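Local coordinates for protein DNMT2 (Spodoptera frugiperda, PDB 4H0N) that probably methylates a cytosine in the anticodon loop of tRNA(Asp), acts on DNA as well, and here holds the spent cofactor S-adenosyl-L-homocysteine, at residues Y101-L106 and N130-K135; I73-P78 and N97-L102; Y114-N119 and Y163-R168. The protein carries 3 engineered substitutions. All blocks are in the same frame, centred on the assembly; numbering follows the deposited sequence.

Contact 1: residues Y101-L106 and N130-K135; sequences YLIGIL and NLFIDK. With CA (calcium ion), chain F.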
loop_
_atom_site.group_PDB
_atom_site.type_symbol
_atom_site.label_atom_id
_atom_site.label_comp_id
_atom_site.label_asym_id
_atom_site.label_seq_id
_atom_site.Cartn_x
_atom_site.Cartn_y
_atom_site.Cartn_z
ATOM N N TYR A 101 -15.494 -14.534 -1.678
ATOM C CA TYR A 101 -16.810 -14.201 -1.163
ATOM C C TYR A 101 -17.374 -12.954 -1.837
ATOM O O TYR A 101 -18.573 -12.880 -2.110
ATOM C CB TYR A 101 -16.761 -13.995 0.346
ATOM C CG TYR A 101 -18.077 -13.541 0.920
ATOM C CD1 TYR A 101 -18.263 -12.226 1.335
ATOM C CD2 TYR A 101 -19.146 -14.426 1.030
ATOM C CE1 TYR A 101 -19.468 -11.811 1.861
ATOM C CE2 TYR A 101 -20.359 -14.017 1.553
ATOM C CZ TYR A 101 -20.514 -12.710 1.969
ATOM O OH TYR A 101 -21.720 -12.304 2.491
ATOM N N LEU A 102 -16.507 -11.981 -2.102
ATOM C CA LEU A 102 -16.929 -10.739 -2.745
ATOM C C LEU A 102 -17.395 -10.983 -4.173
ATOM O O LEU A 102 -18.487 -10.559 -4.553
ATOM C CB LEU A 102 -15.805 -9.704 -2.724
ATOM C CG LEU A 102 -15.388 -9.235 -1.330
ATOM C CD1 LEU A 102 -14.390 -8.094 -1.424
ATOM C CD2 LEU A 102 -16.601 -8.830 -0.501
ATOM N N ILE A 103 -16.561 -11.666 -4.951
ATOM C CA ILE A 103 -16.895 -12.035 -6.322
ATOM C C ILE A 103 -18.268 -12.687 -6.381
ATOM O O ILE A 103 -19.062 -12.420 -7.288
ATOM C CB ILE A 103 -15.854 -13.007 -6.902
ATOM C CG1 ILE A 103 -14.481 -12.329 -6.973
ATOM C CG2 ILE A 103 -16.287 -13.510 -8.271
ATOM C CD1 ILE A 103 -13.363 -13.243 -7.433
ATOM N N GLY A 104 -18.547 -13.530 -5.394
ATOM C CA GLY A 104 -19.840 -14.169 -5.278
ATOM C C GLY A 104 -20.961 -13.161 -5.153
ATOM O O GLY A 104 -21.828 -13.111 -6.013
ATOM N N ILE A 105 -20.923 -12.335 -4.110
ATOM C CA ILE A 105 -22.037 -11.451 -3.787
ATOM C C ILE A 105 -22.175 -10.238 -4.693
ATOM O O ILE A 105 -22.977 -9.354 -4.406
ATOM C CB ILE A 105 -21.964 -10.917 -2.338
ATOM C CG1 ILE A 105 -20.691 -10.095 -2.133
ATOM C CG2 ILE A 105 -22.073 -12.051 -1.330
ATOM C CD1 ILE A 105 -20.732 -9.218 -0.905
ATOM N N LEU A 106 -21.410 -10.179 -5.775
ATOM C CA LEU A 106 -21.438 -8.992 -6.626
ATOM C C LEU A 106 -22.782 -8.778 -7.336
ATOM O O LEU A 106 -23.270 -7.651 -7.438
ATOM C CB LEU A 106 -20.289 -9.020 -7.637
ATOM C CG LEU A 106 -19.978 -7.673 -8.296
ATOM C CD1 LEU A 106 -19.861 -6.556 -7.258
ATOM C CD2 LEU A 106 -18.701 -7.783 -9.111
ATOM N N ASN A 130 -9.033 -13.664 -13.337
ATOM C CA ASN A 130 -9.863 -14.058 -14.470
ATOM C C ASN A 130 -11.324 -14.241 -14.074
ATOM O O ASN A 130 -12.227 -13.880 -14.824
ATOM C CB ASN A 130 -9.327 -15.325 -15.132
ATOM C CG ASN A 130 -7.993 -15.102 -15.820
ATOM O OD1 ASN A 130 -7.565 -13.964 -16.020
ATOM N ND2 ASN A 130 -7.333 -16.190 -16.195
ATOM N N LEU A 131 -11.546 -14.793 -12.888
ATOM C CA LEU A 131 -12.894 -14.986 -12.379
ATOM C C LEU A 131 -13.502 -13.649 -12.024
ATOM O O LEU A 131 -14.662 -13.385 -12.332
ATOM C CB LEU A 131 -12.877 -15.858 -11.130
ATOM C CG LEU A 131 -14.261 -16.339 -10.702
ATOM C CD1 LEU A 131 -14.752 -17.391 -11.683
ATOM C CD2 LEU A 131 -14.240 -16.880 -9.286
ATOM N N PHE A 132 -12.709 -12.812 -11.367
ATOM C CA PHE A 132 -13.184 -11.521 -10.893
ATOM C C PHE A 132 -13.634 -10.615 -12.031
ATOM O O PHE A 132 -14.670 -9.962 -11.942
ATOM C CB PHE A 132 -12.108 -10.828 -10.065
ATOM C CG PHE A 132 -12.354 -9.370 -9.874
ATOM C CD1 PHE A 132 -13.336 -8.928 -9.002
ATOM C CD2 PHE A 132 -11.609 -8.433 -10.573
ATOM C CE1 PHE A 132 -13.569 -7.578 -8.829
ATOM C CE2 PHE A 132 -11.838 -7.085 -10.407
ATOM C CZ PHE A 132 -12.816 -6.654 -9.534
ATOM N N ILE A 133 -12.847 -10.576 -13.098
ATOM C CA ILE A 133 -13.187 -9.788 -14.275
ATOM C C ILE A 133 -14.444 -10.351 -14.919
ATOM O O ILE A 133 -15.323 -9.613 -15.376
ATOM C CB ILE A 133 -12.034 -9.809 -15.306
ATOM C CG1 ILE A 133 -10.835 -9.008 -14.784
ATOM C CG2 ILE A 133 -12.498 -9.299 -16.668
ATOM C CD1 ILE A 133 -11.184 -7.628 -14.243
ATOM N N ASP A 134 -14.517 -11.676 -14.939
ATOM C CA ASP A 134 -15.645 -12.394 -15.508
ATOM C C ASP A 134 -16.945 -12.068 -14.780
ATOM O O ASP A 134 -18.011 -12.019 -15.392
ATOM C CB ASP A 134 -15.384 -13.892 -15.433
ATOM C CG ASP A 134 -16.468 -14.697 -16.092
ATOM O OD1 ASP A 134 -16.307 -15.015 -17.290
ATOM O OD2 ASP A 134 -17.475 -15.006 -15.416
ATOM N N LYS A 135 -16.854 -11.852 -13.472
ATOM C CA LYS A 135 -18.030 -11.505 -12.691
ATOM C C LYS A 135 -18.440 -10.064 -12.962
ATOM O O LYS A 135 -19.619 -9.727 -12.893
ATOM C CB LYS A 135 -17.790 -11.718 -11.192
ATOM C CG LYS A 135 -19.072 -11.738 -10.367
ATOM C CD LYS A 135 -19.982 -12.858 -10.854
ATOM C CE LYS A 135 -21.421 -12.694 -10.386
ATOM N NZ LYS A 135 -21.595 -12.956 -8.934
HETATM CA CA CA F . -24.282 -14.580 -6.358
#
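Ile103 and Phe132 mark the closest backbone approach, 5.9 Å between their CA atoms, of two nearly parallel helical segments, 101-105 and 130-135, whose axes cross at 20° and stand 9.7 Å apart. Ile103 uses all its branches. Its CD1 rests against Phe132 CB at 3.8 Å, CG1 meets the edge of the phenyl ring, and CG2 is shared between Leu131 CD2 and Lys135 CB. Lys135 adds the polar element. Its chain leaves with CG opposite the backbone N (chi1 -164°), then bends twice, so that the aliphatic part runs past Leu106 CB and the ammonium group turns back to the backbone carbonyls of Ile103 and Gly104. There Lys135 NZ donates to Ile103 O at 3.1 Å, in the carbonyl plane. The neighbouring Gly104 O is close to NZ but poorly angled for a bond; it binds a calcium ion at 2.9 Å instead, together with Asp107, which also accepts a weak hydrogen bond from Lys135. The lysine ammonium and the calcium ion thus probably share the negative charge of Asp107 and of neighbouring carbonyl oxygens. Both helices lie against the central sheet: Leu106 packs on Ile115, and Phe132 on Met117 of strand 114-119 and Cys164 of strand 161-168.

Contact 2: residues I73-P78 and N97-L102; sequences ILMSPP and NSFLYL. With SAH (S-adenosyl-L-homocysteine), chain E.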
loop_
_atom_site.group_PDB
_atom_site.type_symbol
_atom_site.label_atom_id
_atom_site.label_comp_id
_atom_site.label_asym_id
_atom_site.label_seq_id
_atom_site.Cartn_x
_atom_site.Cartn_y
_atom_site.Cartn_z
ATOM N N ILE A 73 -17.262 1.008 -3.668
ATOM C CA ILE A 73 -16.437 0.117 -2.857
ATOM C C ILE A 73 -14.939 0.354 -3.096
ATOM O O ILE A 73 -14.474 0.348 -4.237
ATOM C CB ILE A 73 -16.799 -1.372 -3.101
ATOM C CG1 ILE A 73 -18.221 -1.662 -2.615
ATOM C CG2 ILE A 73 -15.811 -2.292 -2.403
ATOM C CD1 ILE A 73 -18.694 -3.062 -2.912
ATOM N N LEU A 74 -14.202 0.585 -2.011
ATOM C CA LEU A 74 -12.745 0.699 -2.055
ATOM C C LEU A 74 -12.137 -0.476 -1.304
ATOM O O LEU A 74 -12.443 -0.703 -0.133
ATOM C CB LEU A 74 -12.282 2.014 -1.431
ATOM C CG LEU A 74 -12.812 3.287 -2.084
ATOM C CD1 LEU A 74 -12.219 4.499 -1.395
ATOM C CD2 LEU A 74 -12.502 3.300 -3.573
ATOM N N MET A 75 -11.275 -1.230 -1.970
ATOM C CA MET A 75 -10.803 -2.465 -1.374
ATOM C C MET A 75 -9.391 -2.864 -1.774
ATOM O O MET A 75 -9.005 -2.754 -2.931
ATOM C CB MET A 75 -11.771 -3.595 -1.709
ATOM C CG MET A 75 -11.959 -3.837 -3.189
ATOM S SD MET A 75 -13.037 -5.255 -3.459
ATOM C CE MET A 75 -13.037 -5.354 -5.245
ATOM N N SER A 76 -8.626 -3.341 -0.800
ATOM C CA SER A 76 -7.312 -3.897 -1.081
ATOM C C SER A 76 -7.136 -5.244 -0.385
ATOM O O SER A 76 -6.423 -5.345 0.612
ATOM C CB SER A 76 -6.203 -2.915 -0.678
ATOM O OG SER A 76 -6.463 -2.332 0.585
ATOM N N PRO A 77 -7.792 -6.288 -0.920
ATOM C CA PRO A 77 -7.747 -7.635 -0.342
ATOM C C PRO A 77 -6.344 -8.231 -0.380
ATOM O O PRO A 77 -5.701 -8.221 -1.430
ATOM C CB PRO A 77 -8.697 -8.434 -1.239
ATOM C CG PRO A 77 -8.724 -7.690 -2.529
ATOM C CD PRO A 77 -8.585 -6.247 -2.162
ATOM N N PRO A 78 -5.874 -8.753 0.762
ATOM C CA PRO A 78 -4.523 -9.295 0.905
ATOM C C PRO A 78 -4.366 -10.613 0.162
ATOM O O PRO A 78 -5.361 -11.280 -0.128
ATOM C CB PRO A 78 -4.422 -9.545 2.406
ATOM C CG PRO A 78 -5.820 -9.849 2.812
ATOM C CD PRO A 78 -6.665 -8.926 1.994
ATOM N N ASN A 97 -8.081 -16.564 2.492
ATOM C CA ASN A 97 -8.526 -15.574 1.529
ATOM C C ASN A 97 -10.042 -15.401 1.529
ATOM O O ASN A 97 -10.801 -16.371 1.517
ATOM C CB ASN A 97 -8.008 -15.915 0.135
ATOM C CG ASN A 97 -7.589 -14.691 -0.637
ATOM O OD1 ASN A 97 -8.108 -13.595 -0.416
ATOM N ND2 ASN A 97 -6.640 -14.863 -1.547
ATOM N N SER A 98 -10.466 -14.146 1.550
ATOM C CA SER A 98 -11.863 -13.797 1.728
ATOM C C SER A 98 -12.451 -13.242 0.442
ATOM O O SER A 98 -13.659 -13.049 0.337
ATOM C CB SER A 98 -11.974 -12.759 2.844
ATOM O OG SER A 98 -10.883 -12.884 3.748
ATOM N N PHE A 99 -11.585 -12.998 -0.539
ATOM C CA PHE A 99 -11.958 -12.293 -1.764
ATOM C C PHE A 99 -12.998 -13.027 -2.606
ATOM O O PHE A 99 -13.856 -12.397 -3.235
ATOM C CB PHE A 99 -10.715 -12.004 -2.606
ATOM C CG PHE A 99 -10.942 -10.987 -3.683
ATOM C CD1 PHE A 99 -11.440 -9.733 -3.370
ATOM C CD2 PHE A 99 -10.651 -11.276 -5.007
ATOM C CE1 PHE A 99 -11.656 -8.787 -4.359
ATOM C CE2 PHE A 99 -10.865 -10.334 -6.001
ATOM C CZ PHE A 99 -11.368 -9.089 -5.677
ATOM N N LEU A 100 -12.916 -14.354 -2.621
ATOM C CA LEU A 100 -13.867 -15.172 -3.365
ATOM C C LEU A 100 -15.309 -14.899 -2.942
ATOM O O LEU A 100 -16.231 -15.022 -3.748
ATOM C CB LEU A 100 -13.552 -16.659 -3.197
ATOM C CG LEU A 100 -12.448 -17.209 -4.097
ATOM C CD1 LEU A 100 -12.445 -18.727 -4.057
ATOM C CD2 LEU A 100 -12.610 -16.704 -5.523
ATOM N N TYR A 101 -15.494 -14.534 -1.678
ATOM C CA TYR A 101 -16.810 -14.201 -1.163
ATOM C C TYR A 101 -17.374 -12.954 -1.837
ATOM O O TYR A 101 -18.573 -12.880 -2.110
ATOM C CB TYR A 101 -16.761 -13.995 0.346
ATOM C CG TYR A 101 -18.077 -13.541 0.920
ATOM C CD1 TYR A 101 -18.263 -12.226 1.335
ATOM C CD2 TYR A 101 -19.146 -14.426 1.030
ATOM C CE1 TYR A 101 -19.468 -11.811 1.861
ATOM C CE2 TYR A 101 -20.359 -14.017 1.553
ATOM C CZ TYR A 101 -20.514 -12.710 1.969
ATOM O OH TYR A 101 -21.720 -12.304 2.491
ATOM N N LEU A 102 -16.507 -11.981 -2.102
ATOM C CA LEU A 102 -16.929 -10.739 -2.745
ATOM C C LEU A 102 -17.395 -10.983 -4.173
ATOM O O LEU A 102 -18.487 -10.559 -4.553
ATOM C CB LEU A 102 -15.805 -9.704 -2.724
ATOM C CG LEU A 102 -15.388 -9.235 -1.330
ATOM C CD1 LEU A 102 -14.390 -8.094 -1.424
ATOM C CD2 LEU A 102 -16.601 -8.830 -0.501
HETATM N N SAH E . -5.185 -0.838 2.313
HETATM C CA SAH E . -5.164 -0.955 3.767
HETATM C CB SAH E . -4.843 -2.375 4.248
HETATM C CG SAH E . -4.559 -3.450 3.201
HETATM S SD SAH E . -3.636 -4.839 3.917
HETATM C C SAH E . -4.241 0.083 4.415
HETATM O O SAH E . -3.572 -0.187 5.415
HETATM O OXT SAH E . -4.148 1.224 3.966
HETATM C "C5'" SAH E . -5.129 -5.843 4.138
HETATM C "C4'" SAH E . -5.771 -5.722 5.521
HETATM O "O4'" SAH E . -7.050 -6.327 5.498
HETATM C "C3'" SAH E . -4.986 -6.408 6.632
HETATM O "O3'" SAH E . -4.462 -5.438 7.513
HETATM C "C2'" SAH E . -5.984 -7.298 7.358
HETATM O "O2'" SAH E . -6.040 -6.993 8.733
HETATM C "C1'" SAH E . -7.325 -6.992 6.716
HETATM N N9 SAH E . -8.108 -8.220 6.465
HETATM C C8 SAH E . -7.637 -9.422 6.001
HETATM N N7 SAH E . -8.675 -10.285 5.905
HETATM C C5 SAH E . -9.803 -9.655 6.303
HETATM C C6 SAH E . -11.127 -10.068 6.402
HETATM N N6 SAH E . -11.472 -11.309 6.070
HETATM N N1 SAH E . -12.085 -9.181 6.850
HETATM C C2 SAH E . -11.726 -7.894 7.198
HETATM N N3 SAH E . -10.410 -7.490 7.099
HETATM C C4 SAH E . -9.462 -8.356 6.658
#
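The Phe99 ring is met at its rim by Met75, whose SD lies in the ring plane 5.3 Å from the ring centroid and whose CE reaches Phe99 CE1 at 3.8 Å; the same ring is approached obliquely by Pro77, with Pro77 CG 3.5 Å from Phe99 CD1. This is a Met-aromatic contact of the edge type, in which sulfur faces ring hydrogens and not the pi cloud, and the two side chains cross at about a right angle. The torsions explain the reach. Met75 CG is wedged between the backbone N and the carbonyl carbon (chi1 59°), and beyond it the chain is fully extended, carrying the sulfur past the tip of Leu102, whose CD1 stands 3.7 Å from Met75 SD. Met117 of the adjacent strand and Val128 of helix 127-138 pack on Phe99 as well.

Polar groups stand to one side of this apolar join, and a serine from each segment reaches the cofactor. Ser76 OG accepts a hydrogen bond from the amino N of S-adenosyl-L-homocysteine at 2.6 Å, Pro78 CG abuts C8 of its adenine, and Ser98 OG takes a weak bond from adenine N6 at 2.9 Å. Ser98 OG is weakly bonded to Thr96 O too. The chemistry implies a division of labour: dispersion among sulfur, proline and phenyl ring probably holds the end of strand 72-75 against Phe99 and Leu102, and so helps space the serines that meet the amino and adenine ends of the ligand, the second only weakly, with segment 73-78 running directly into the probable active-site Cys79.

Contact 3: residues Y114-N119 and Y163-R168; sequences YILMEN and YCTARR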
loop_
_atom_site.group_PDB
_atom_site.type_symbol
_atom_site.label_atom_id
_atom_site.label_comp_id
_atom_site.label_asym_id
_atom_site.label_seq_id
_atom_site.Cartn_x
_atom_site.Cartn_y
_atom_site.Cartn_z
ATOM N N TYR A 114 -19.494 2.038 -8.341
ATOM C CA TYR A 114 -18.078 2.198 -8.596
ATOM C C TYR A 114 -17.257 1.291 -7.694
ATOM O O TYR A 114 -17.473 1.242 -6.487
ATOM C CB TYR A 114 -17.669 3.650 -8.371
ATOM C CG TYR A 114 -18.578 4.662 -9.028
ATOM C CD1 TYR A 114 -19.654 5.206 -8.337
ATOM C CD2 TYR A 114 -18.350 5.089 -10.332
ATOM C CE1 TYR A 114 -20.485 6.143 -8.928
ATOM C CE2 TYR A 114 -19.175 6.027 -10.930
ATOM C CZ TYR A 114 -20.241 6.549 -10.225
ATOM O OH TYR A 114 -21.068 7.480 -10.821
ATOM N N ILE A 115 -16.310 0.578 -8.285
ATOM C CA ILE A 115 -15.417 -0.277 -7.516
ATOM C C ILE A 115 -13.985 0.073 -7.863
ATOM O O ILE A 115 -13.645 0.201 -9.038
ATOM C CB ILE A 115 -15.646 -1.766 -7.844
ATOM C CG1 ILE A 115 -17.068 -2.188 -7.477
ATOM C CG2 ILE A 115 -14.660 -2.637 -7.105
ATOM C CD1 ILE A 115 -17.385 -3.630 -7.841
ATOM N N LEU A 116 -13.149 0.251 -6.843
ATOM C CA LEU A 116 -11.704 0.369 -7.044
ATOM C C LEU A 116 -10.985 -0.641 -6.168
ATOM O O LEU A 116 -11.160 -0.645 -4.951
ATOM C CB LEU A 116 -11.201 1.783 -6.727
ATOM C CG LEU A 116 -9.732 2.083 -7.064
ATOM C CD1 LEU A 116 -9.586 3.546 -7.438
ATOM C CD2 LEU A 116 -8.781 1.733 -5.919
ATOM N N MET A 117 -10.168 -1.486 -6.787
ATOM C CA MET A 117 -9.390 -2.460 -6.039
ATOM C C MET A 117 -7.896 -2.352 -6.313
ATOM O O MET A 117 -7.476 -2.266 -7.463
ATOM C CB MET A 117 -9.865 -3.877 -6.355
ATOM C CG MET A 117 -8.962 -4.970 -5.800
ATOM S SD MET A 117 -9.161 -6.555 -6.632
ATOM C CE MET A 117 -9.241 -6.026 -8.339
ATOM N N GLU A 118 -7.102 -2.353 -5.244
ATOM C CA GLU A 118 -5.656 -2.544 -5.346
ATOM C C GLU A 118 -5.308 -4.012 -5.075
ATOM O O GLU A 118 -5.988 -4.688 -4.306
ATOM C CB GLU A 118 -4.907 -1.640 -4.362
ATOM C CG GLU A 118 -3.392 -1.811 -4.419
ATOM C CD GLU A 118 -2.671 -1.184 -3.245
ATOM O OE1 GLU A 118 -2.852 0.030 -3.015
ATOM O OE2 GLU A 118 -1.915 -1.906 -2.556
ATOM N N ASN A 119 -4.254 -4.509 -5.712
ATOM C CA ASN A 119 -3.849 -5.891 -5.523
ATOM C C ASN A 119 -2.346 -6.051 -5.714
ATOM O O ASN A 119 -1.659 -5.084 -6.024
ATOM C CB ASN A 119 -4.623 -6.797 -6.479
ATOM C CG ASN A 119 -5.161 -8.034 -5.796
ATOM O OD1 ASN A 119 -4.403 -8.836 -5.252
ATOM N ND2 ASN A 119 -6.478 -8.188 -5.806
ATOM N N TYR A 163 -4.152 -2.618 -10.297
ATOM C CA TYR A 163 -5.363 -1.857 -10.007
ATOM C C TYR A 163 -6.465 -2.156 -11.004
ATOM O O TYR A 163 -6.209 -2.407 -12.180
ATOM C CB TYR A 163 -5.092 -0.358 -10.016
ATOM C CG TYR A 163 -4.120 0.092 -8.960
ATOM C CD1 TYR A 163 -4.556 0.405 -7.679
ATOM C CD2 TYR A 163 -2.762 0.208 -9.243
ATOM C CE1 TYR A 163 -3.666 0.828 -6.710
ATOM C CE2 TYR A 163 -1.866 0.623 -8.278
ATOM C CZ TYR A 163 -2.325 0.934 -7.015
ATOM O OH TYR A 163 -1.442 1.352 -6.050
ATOM N N CYS A 164 -7.698 -2.117 -10.519
ATOM C CA CYS A 164 -8.855 -2.240 -11.381
ATOM C C CYS A 164 -9.888 -1.181 -11.015
ATOM O O CYS A 164 -10.363 -1.131 -9.880
ATOM C CB CYS A 164 -9.460 -3.638 -11.259
ATOM S SG CYS A 164 -10.905 -3.892 -12.312
ATOM N N THR A 165 -10.210 -0.315 -11.969
ATOM C CA THR A 165 -11.302 0.634 -11.789
ATOM C C THR A 165 -12.526 0.106 -12.528
ATOM O O THR A 165 -12.583 0.149 -13.754
ATOM C CB THR A 165 -10.933 2.045 -12.289
ATOM O OG1 THR A 165 -10.316 1.953 -13.578
ATOM C CG2 THR A 165 -9.966 2.715 -11.326
ATOM N N ALA A 166 -13.488 -0.420 -11.776
ATOM C CA ALA A 166 -14.677 -1.034 -12.356
ATOM C C ALA A 166 -15.883 -0.139 -12.139
ATOM O O ALA A 166 -16.014 0.505 -11.100
ATOM C CB ALA A 166 -14.914 -2.405 -11.761
ATOM N N ARG A 167 -16.772 -0.121 -13.122
ATOM C CA ARG A 167 -17.813 0.886 -13.187
ATOM C C ARG A 167 -19.041 0.342 -13.928
ATOM O O ARG A 167 -18.907 -0.454 -14.861
ATOM C CB ARG A 167 -17.246 2.088 -13.929
ATOM C CG ARG A 167 -17.983 3.369 -13.737
ATOM C CD ARG A 167 -17.402 4.406 -14.667
ATOM N NE ARG A 167 -18.436 5.278 -15.213
ATOM C CZ ARG A 167 -18.554 6.564 -14.920
ATOM N NH1 ARG A 167 -17.688 7.141 -14.094
ATOM N NH2 ARG A 167 -19.529 7.276 -15.463
ATOM N N ARG A 168 -20.233 0.763 -13.506
ATOM C CA ARG A 168 -21.469 0.368 -14.185
ATOM C C ARG A 168 -21.554 1.020 -15.558
ATOM O O ARG A 168 -21.272 2.210 -15.705
ATOM C CB ARG A 168 -22.695 0.726 -13.343
ATOM C CG ARG A 168 -23.026 -0.305 -12.276
ATOM C CD ARG A 168 -24.120 -1.260 -12.735
ATOM N NE ARG A 168 -24.019 -2.569 -12.090
ATOM C CZ ARG A 168 -24.298 -2.808 -10.809
ATOM N NH1 ARG A 168 -24.692 -1.822 -10.013
ATOM N NH2 ARG A 168 -24.179 -4.036 -10.319
#
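Ile115 and Ala166, like Met117 and Cys164, are hydrogen-bonded pairs of two antiparallel strands, 114-119 and 163-168, within the mixed seven-stranded sheet of a class I methyltransferase; strand 161-168 is the reversed one characteristic of that Rossmann-like fold. Each pair is closed by two backbone bonds, the straightest from Ile115 N to Ala166 O (2.8 Å, 173° at the hydrogen). On the face carrying these pairs, Met117 CE bends over Cys164 CB at 3.8 Å.

On the other face, Glu118 CG stands anti to the backbone N and the chain runs on extended, which lays it along the Tyr163 ring, with Glu118 CG 3.5 Å from Tyr163 CE1 and the carboxylate plane turned 74° from the ring. At the far end of the ladder, Arg167 NH1 lies in the plane of the Tyr114 ring at its edge, while Tyr114 CE2 sits over one face of the guanidinium; with the planes 76° apart, this is no cation-pi stack.

Farther out, Phe146 and Leu327 pack on Tyr163, and Arg161 forms a long, weak ion pair with Glu118, near Ser76. With an alanine in place of Tyr163, the ring beside Glu118 CB and CG is gone, and the carboxylate would probably be freer to swing. Tyr114 stacks on Phe332 and meets His4, and helix 321-332 helps place the arginine: Arg167 NH1 is hydrogen-bonded to Leu331 O.

In the fold
From the N terminus, contact 2 comes first, closing an 18-residue loop between 73-78 and 97-102 that carries the probable active-site Cys79. Contact 1 opens on the same helix, sharing Tyr101 and Leu102, and spans strand 114-119 to reach 130-135. Contact 3 opens inside that span and closes beyond it, so contacts 1 and 3 cross along the chain, whereas contacts 2 and 3 follow in series. Strand 72-75, helix 99-105 and strand 114-119 form a beta-alpha-beta crossover, joined in the sheet by backbone bonds from Ile73 and Met75. Phe132 of contact 1 also touches Phe99 and Met75 of contact 2, and so brings all three contacts together.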